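Local coordinates for DUF4595 domain-containing protein (Bacteroides vulgatus, PDB 3TZG) that is of unknown function but adopts a porin-like beta-barrel fold, at residues G126-D131 with K137-V142; Y99-D104 with F184-L189. All coordinates share one frame; numbering follows the deposited sequence.

Both contacts reach the same set of antiparallel strands, and interaction 1 is nested inside the chain loop that interaction 2 closes. Interaction 1 joins neighbours in sequence, the two strands of a hairpin, and is partly buried. Backbone hydrogen bonds carry it, with an apolar pair on each face and a salt bridge near the turn. Interaction 2 is buried and long-range. Between segments 99-104 and 184-189 the contacts are made by tyrosine side chains, by stacking and one hydroxyl bond. The two meet where Tyr128 CE2 lies 3.5 Å from Phe187 CZ. The helix therefore touches the hairpin as well as the strand of interaction 2.

Interaction 1 of 2, residues G126-D131 with K137-V142; sequences GKYVFD and KEVMTV
Tyr128 and Val139 face each other as a non-hydrogen-bonded pair of the antiparallel hairpin. Val139 CG1 sits over one face of the Tyr128 ring, 3.7 Å from its centroid, in a CH-pi contact. The Tyr128 hydroxyl bonds to the backbone O of Asp177, and a water joins it to Thr141 OG1. On the side away from Val139 the ring meets Phe187. On the other face of the strands, Met140, a selenomethionine, bends at chi2 and chi3 (-65°). This brings its CE across to Val129 CG2 at 3.6 Å. Lys127 N bonds to Met140 O, and Met140 N to Lys127 O. Lys137 and Glu138 both stand opposite Val129, a classic beta bulge. Val129 O accepts from Lys137 N at 2.9 Å and from Glu138 N at 3.2 Å. Near the turn, Lys137 NZ reaches Asp131 OD2 at 3.0 Å, on the anti lone pair. Arg135 NE forms a second salt bridge to that oxygen. With alanine replacing Lys137, Asp131 OD2 would probably lose one of two salt-bridge partners, and Asp131 CB the chain packed on it. The chemistry implies a hairpin held by its backbone, with apolar contacts on both faces and charge pairing at the turn.

Interaction 2 of 2, residues Y99-D104 with F184-L189; sequences YDYKGD and FFYFLL
Segments 99-104 and 184-189 keep their backbones well apart, the nearest CA atoms being those of Tyr99 and Tyr186 at 10.1 Å. The rings of Tyr99 and Tyr186 form an offset stack, with planes at 7° and centroids 4.3 Å apart. The two side chains run past each other in opposite directions. Tyr186 CE1 lies over the Tyr99 face, 3.5 Å from Tyr99 CD1 and displaced toward the rim. With chi1 at 169°, CG of Tyr186 lies opposite the backbone N, and the ring reaches across to Tyr99. Tyr101 arrives from the opposite direction and meets the end of that ring. Its OH lies in the plane of the Tyr186 ring, at the edge, and accepts a hydrogen bond from Tyr186 OH at 2.8 Å. Tyr101 OH also bonds to the backbone O of Ala75, and Tyr99 OH to Ser78 OG. Tyr186 is thus held by its face and by its hydroxyl, which should restrict its turning. Around the contact, Phe68 of strand 63-71 touches both stacked tyrosines, as does Ala75 of strand 74-85. Ile106 of strand 105-114 touches Tyr101 and Tyr186. The helix contacts these strands and probably lies on the inner side of the barrel.

Interaction 1 of 2, residues G126-D131 with K137-V142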
loop_
_atom_site.group_PDB
_atom_site.type_symbol
_atom_site.label_atom_id
_atom_site.label_comp_id
_atom_site.label_asym_id
_atom_site.label_seq_id
_atom_site.Cartn_x
_atom_site.Cartn_y
_atom_site.Cartn_z
ATOM N N GLY A 126 -8.322 -9.228 3.452
ATOM C CA GLY A 126 -7.174 -9.513 2.613
ATOM C C GLY A 126 -6.240 -10.508 3.228
ATOM O O GLY A 126 -5.962 -10.421 4.425
ATOM N N LYS A 127 -5.727 -11.434 2.389
ATOM C CA LYS A 127 -4.770 -12.475 2.741
ATOM C C LYS A 127 -3.512 -12.284 1.919
ATOM O O LYS A 127 -3.600 -12.308 0.702
ATOM C CB LYS A 127 -5.388 -13.859 2.496
ATOM C CG LYS A 127 -4.632 -14.996 3.148
ATOM C CD LYS A 127 -5.224 -16.348 2.759
ATOM C CE LYS A 127 -4.423 -17.474 3.367
ATOM N NZ LYS A 127 -4.872 -18.798 2.866
ATOM N N TYR A 128 -2.356 -12.053 2.557
ATOM C CA TYR A 128 -1.068 -11.860 1.882
ATOM C C TYR A 128 -0.237 -13.085 2.148
ATOM O O TYR A 128 0.043 -13.369 3.309
ATOM C CB TYR A 128 -0.385 -10.567 2.362
ATOM C CG TYR A 128 -1.151 -9.320 1.979
ATOM C CD1 TYR A 128 -2.329 -8.970 2.635
ATOM C CD2 TYR A 128 -0.699 -8.484 0.960
ATOM C CE1 TYR A 128 -3.082 -7.871 2.229
ATOM C CE2 TYR A 128 -1.438 -7.376 0.551
ATOM C CZ TYR A 128 -2.628 -7.075 1.191
ATOM O OH TYR A 128 -3.336 -5.964 0.830
ATOM N N VAL A 129 0.077 -13.859 1.084
ATOM C CA VAL A 129 0.828 -15.122 1.158
ATOM C C VAL A 129 2.215 -14.921 0.523
ATOM O O VAL A 129 2.320 -14.382 -0.577
ATOM C CB VAL A 129 0.013 -16.243 0.476
ATOM C CG1 VAL A 129 0.819 -17.530 0.351
ATOM C CG2 VAL A 129 -1.280 -16.497 1.245
ATOM N N PHE A 130 3.269 -15.323 1.252
ATOM C CA PHE A 130 4.687 -15.147 0.882
ATOM C C PHE A 130 5.364 -16.471 0.654
ATOM O O PHE A 130 5.001 -17.455 1.308
ATOM C CB PHE A 130 5.443 -14.392 2.009
ATOM C CG PHE A 130 4.872 -13.037 2.347
ATOM C CD1 PHE A 130 3.731 -12.920 3.138
ATOM C CD2 PHE A 130 5.441 -11.882 1.834
ATOM C CE1 PHE A 130 3.153 -11.672 3.372
ATOM C CE2 PHE A 130 4.875 -10.631 2.089
ATOM C CZ PHE A 130 3.750 -10.531 2.865
ATOM N N ASP A 131 6.375 -16.505 -0.204
ATOM C CA ASP A 131 7.127 -17.728 -0.459
ATOM C C ASP A 131 8.280 -17.904 0.586
ATOM O O ASP A 131 8.390 -17.116 1.534
ATOM C CB ASP A 131 7.679 -17.730 -1.903
ATOM C CG ASP A 131 8.656 -16.625 -2.264
ATOM O OD1 ASP A 131 9.237 -16.013 -1.333
ATOM O OD2 ASP A 131 8.881 -16.407 -3.479
ATOM N N LYS A 137 3.789 -13.524 -2.939
ATOM C CA LYS A 137 3.446 -14.319 -4.118
ATOM C C LYS A 137 2.007 -14.154 -4.535
ATOM O O LYS A 137 1.733 -14.115 -5.742
ATOM C CB LYS A 137 3.745 -15.803 -3.898
ATOM C CG LYS A 137 5.210 -16.135 -4.290
ATOM C CD LYS A 137 5.481 -16.126 -5.844
ATOM C CE LYS A 137 6.907 -16.354 -6.257
ATOM N NZ LYS A 137 7.463 -17.664 -5.783
ATOM N N GLU A 138 1.090 -14.044 -3.561
ATOM C CA GLU A 138 -0.351 -13.922 -3.830
ATOM C C GLU A 138 -1.055 -13.082 -2.812
ATOM O O GLU A 138 -0.689 -13.084 -1.631
ATOM C CB GLU A 138 -1.035 -15.288 -3.849
ATOM C CG GLU A 138 -0.566 -16.261 -4.894
ATOM C CD GLU A 138 -1.127 -17.652 -4.704
ATOM O OE1 GLU A 138 -2.090 -17.826 -3.923
ATOM O OE2 GLU A 138 -0.629 -18.568 -5.394
ATOM N N VAL A 139 -2.086 -12.386 -3.269
ATOM C CA VAL A 139 -2.962 -11.560 -2.439
ATOM C C VAL A 139 -4.401 -11.919 -2.774
ATOM O O VAL A 139 -4.789 -11.889 -3.937
ATOM C CB VAL A 139 -2.726 -10.032 -2.562
ATOM C CG1 VAL A 139 -3.601 -9.263 -1.553
ATOM C CG2 VAL A 139 -1.245 -9.666 -2.424
HETATM N N MSE A 140 -5.173 -12.285 -1.771
HETATM C CA MSE A 140 -6.588 -12.615 -1.915
HETATM C C MSE A 140 -7.401 -11.611 -1.137
HETATM O O MSE A 140 -7.119 -11.378 0.048
HETATM C CB MSE A 140 -6.884 -14.037 -1.460
HETATM C CG MSE A 140 -6.323 -15.069 -2.391
HETATM SE SE MSE A 140 -5.057 -16.246 -1.514
HETATM C CE MSE A 140 -3.638 -15.044 -1.051
ATOM N N THR A 141 -8.360 -10.955 -1.822
ATOM C CA THR A 141 -9.192 -9.928 -1.216
ATOM C C THR A 141 -10.634 -10.215 -1.482
ATOM O O THR A 141 -11.002 -10.528 -2.612
ATOM C CB THR A 141 -8.836 -8.532 -1.707
ATOM O OG1 THR A 141 -7.425 -8.373 -1.851
ATOM C CG2 THR A 141 -9.354 -7.471 -0.790
ATOM N N VAL A 142 -11.456 -10.101 -0.430
ATOM C CA VAL A 142 -12.897 -10.267 -0.473
ATOM C C VAL A 142 -13.514 -8.976 -0.007
ATOM O O VAL A 142 -13.204 -8.512 1.092
ATOM C CB VAL A 142 -13.397 -11.481 0.343
ATOM C CG1 VAL A 142 -14.923 -11.595 0.287
ATOM C CG2 VAL A 142 -12.741 -12.767 -0.141
HETATM O O HOH W 1 -6.395 -6.425 -0.301
#

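Interaction 2 of 2, residues Y99-D104 with F184-L189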
loop_
_atom_site.group_PDB
_atom_site.type_symbol
_atom_site.label_atom_id
_atom_site.label_comp_id
_atom_site.label_asym_id
_atom_site.label_seq_id
_atom_site.Cartn_x
_atom_site.Cartn_y
_atom_site.Cartn_z
ATOM N N TYR A 99 -4.596 -6.448 12.082
ATOM C CA TYR A 99 -3.493 -7.129 11.380
ATOM C C TYR A 99 -3.152 -8.438 12.139
ATOM O O TYR A 99 -2.899 -8.392 13.346
ATOM C CB TYR A 99 -2.265 -6.179 11.272
ATOM C CG TYR A 99 -2.592 -4.834 10.646
ATOM C CD1 TYR A 99 -2.719 -4.698 9.269
ATOM C CD2 TYR A 99 -2.813 -3.710 11.433
ATOM C CE1 TYR A 99 -3.096 -3.488 8.691
ATOM C CE2 TYR A 99 -3.154 -2.477 10.860
ATOM C CZ TYR A 99 -3.308 -2.374 9.488
ATOM O OH TYR A 99 -3.681 -1.180 8.893
ATOM N N ASP A 100 -3.250 -9.603 11.462
ATOM C CA ASP A 100 -2.934 -10.911 12.058
ATOM C C ASP A 100 -1.898 -11.623 11.222
ATOM O O ASP A 100 -1.936 -11.574 9.981
ATOM C CB ASP A 100 -4.156 -11.777 12.234
ATOM C CG ASP A 100 -5.046 -11.231 13.331
ATOM O OD1 ASP A 100 -4.831 -11.603 14.521
ATOM O OD2 ASP A 100 -5.953 -10.431 13.010
ATOM N N TYR A 101 -0.953 -12.275 11.931
ATOM C CA TYR A 101 0.221 -12.924 11.365
ATOM C C TYR A 101 0.261 -14.373 11.761
ATOM O O TYR A 101 0.112 -14.652 12.936
ATOM C CB TYR A 101 1.489 -12.195 11.855
ATOM C CG TYR A 101 1.405 -10.694 11.707
ATOM C CD1 TYR A 101 1.790 -10.068 10.526
ATOM C CD2 TYR A 101 0.903 -9.899 12.731
ATOM C CE1 TYR A 101 1.723 -8.683 10.387
ATOM C CE2 TYR A 101 0.793 -8.516 12.586
ATOM C CZ TYR A 101 1.237 -7.909 11.425
ATOM O OH TYR A 101 1.113 -6.554 11.264
ATOM N N LYS A 102 0.398 -15.288 10.780
ATOM C CA LYS A 102 0.444 -16.755 10.941
ATOM C C LYS A 102 1.566 -17.255 10.026
ATOM O O LYS A 102 1.409 -17.368 8.809
ATOM C CB LYS A 102 -0.928 -17.388 10.630
ATOM C CG LYS A 102 -1.178 -18.742 11.271
ATOM C CD LYS A 102 -2.575 -19.335 10.922
ATOM C CE LYS A 102 -3.764 -18.579 11.501
ATOM N NZ LYS A 102 -5.085 -19.182 11.134
ATOM N N GLY A 103 2.737 -17.405 10.617
ATOM C CA GLY A 103 3.943 -17.713 9.878
ATOM C C GLY A 103 4.365 -16.428 9.215
ATOM O O GLY A 103 4.491 -15.393 9.883
ATOM N N ASP A 104 4.492 -16.455 7.892
ATOM C CA ASP A 104 4.810 -15.220 7.171
ATOM C C ASP A 104 3.493 -14.502 6.760
ATOM O O ASP A 104 3.464 -13.268 6.796
ATOM C CB ASP A 104 5.710 -15.501 5.944
ATOM C CG ASP A 104 7.191 -15.187 6.125
ATOM O OD1 ASP A 104 7.518 -14.330 6.985
ATOM O OD2 ASP A 104 8.016 -15.723 5.333
ATOM N N PHE A 184 -1.348 1.492 2.223
ATOM C CA PHE A 184 -0.178 1.941 1.484
ATOM C C PHE A 184 0.960 2.218 2.474
ATOM O O PHE A 184 2.028 1.607 2.359
ATOM C CB PHE A 184 -0.501 3.180 0.639
ATOM C CG PHE A 184 0.723 3.887 0.115
ATOM C CD1 PHE A 184 1.396 3.408 -0.999
ATOM C CD2 PHE A 184 1.225 5.020 0.758
ATOM C CE1 PHE A 184 2.528 4.061 -1.477
ATOM C CE2 PHE A 184 2.367 5.671 0.277
ATOM C CZ PHE A 184 2.999 5.195 -0.842
ATOM N N PHE A 185 0.702 3.088 3.486
ATOM C CA PHE A 185 1.670 3.449 4.511
ATOM C C PHE A 185 2.072 2.235 5.372
ATOM O O PHE A 185 3.260 2.092 5.698
ATOM C CB PHE A 185 1.130 4.574 5.386
ATOM C CG PHE A 185 1.206 5.898 4.672
ATOM C CD1 PHE A 185 2.431 6.415 4.251
ATOM C CD2 PHE A 185 0.052 6.627 4.395
ATOM C CE1 PHE A 185 2.490 7.628 3.555
ATOM C CE2 PHE A 185 0.120 7.842 3.704
ATOM C CZ PHE A 185 1.337 8.329 3.290
ATOM N N TYR A 186 1.115 1.340 5.672
ATOM C CA TYR A 186 1.396 0.121 6.422
ATOM C C TYR A 186 2.502 -0.694 5.753
ATOM O O TYR A 186 3.395 -1.152 6.454
ATOM C CB TYR A 186 0.128 -0.731 6.565
ATOM C CG TYR A 186 0.379 -2.124 7.102
ATOM C CD1 TYR A 186 0.440 -2.365 8.474
ATOM C CD2 TYR A 186 0.532 -3.206 6.241
ATOM C CE1 TYR A 186 0.628 -3.655 8.974
ATOM C CE2 TYR A 186 0.721 -4.501 6.728
ATOM C CZ TYR A 186 0.758 -4.720 8.095
ATOM O OH TYR A 186 0.953 -5.987 8.570
ATOM N N PHE A 187 2.449 -0.866 4.408
ATOM C CA PHE A 187 3.458 -1.602 3.647
ATOM C C PHE A 187 4.707 -0.760 3.416
ATOM O O PHE A 187 5.810 -1.270 3.665
ATOM C CB PHE A 187 2.912 -2.119 2.297
ATOM C CG PHE A 187 1.970 -3.291 2.494
ATOM C CD1 PHE A 187 2.444 -4.521 2.930
ATOM C CD2 PHE A 187 0.608 -3.149 2.295
ATOM C CE1 PHE A 187 1.573 -5.584 3.167
ATOM C CE2 PHE A 187 -0.267 -4.224 2.538
ATOM C CZ PHE A 187 0.227 -5.429 2.969
ATOM N N LEU A 188 4.549 0.525 2.982
ATOM C CA LEU A 188 5.673 1.450 2.685
ATOM C C LEU A 188 6.618 1.628 3.891
ATOM O O LEU A 188 7.826 1.694 3.691
ATOM C CB LEU A 188 5.141 2.829 2.249
ATOM C CG LEU A 188 6.169 3.882 1.799
ATOM C CD1 LEU A 188 6.552 3.686 0.342
ATOM C CD2 LEU A 188 5.627 5.285 1.976
ATOM N N LEU A 189 6.070 1.690 5.125
ATOM C CA LEU A 189 6.850 1.914 6.350
ATOM C C LEU A 189 7.191 0.588 7.044
ATOM O O LEU A 189 7.772 0.607 8.136
ATOM C CB LEU A 189 6.074 2.840 7.325
ATOM C CG LEU A 189 5.453 4.151 6.770
ATOM C CD1 LEU A 189 4.954 5.014 7.889
ATOM C CD2 LEU A 189 6.439 4.958 5.906
#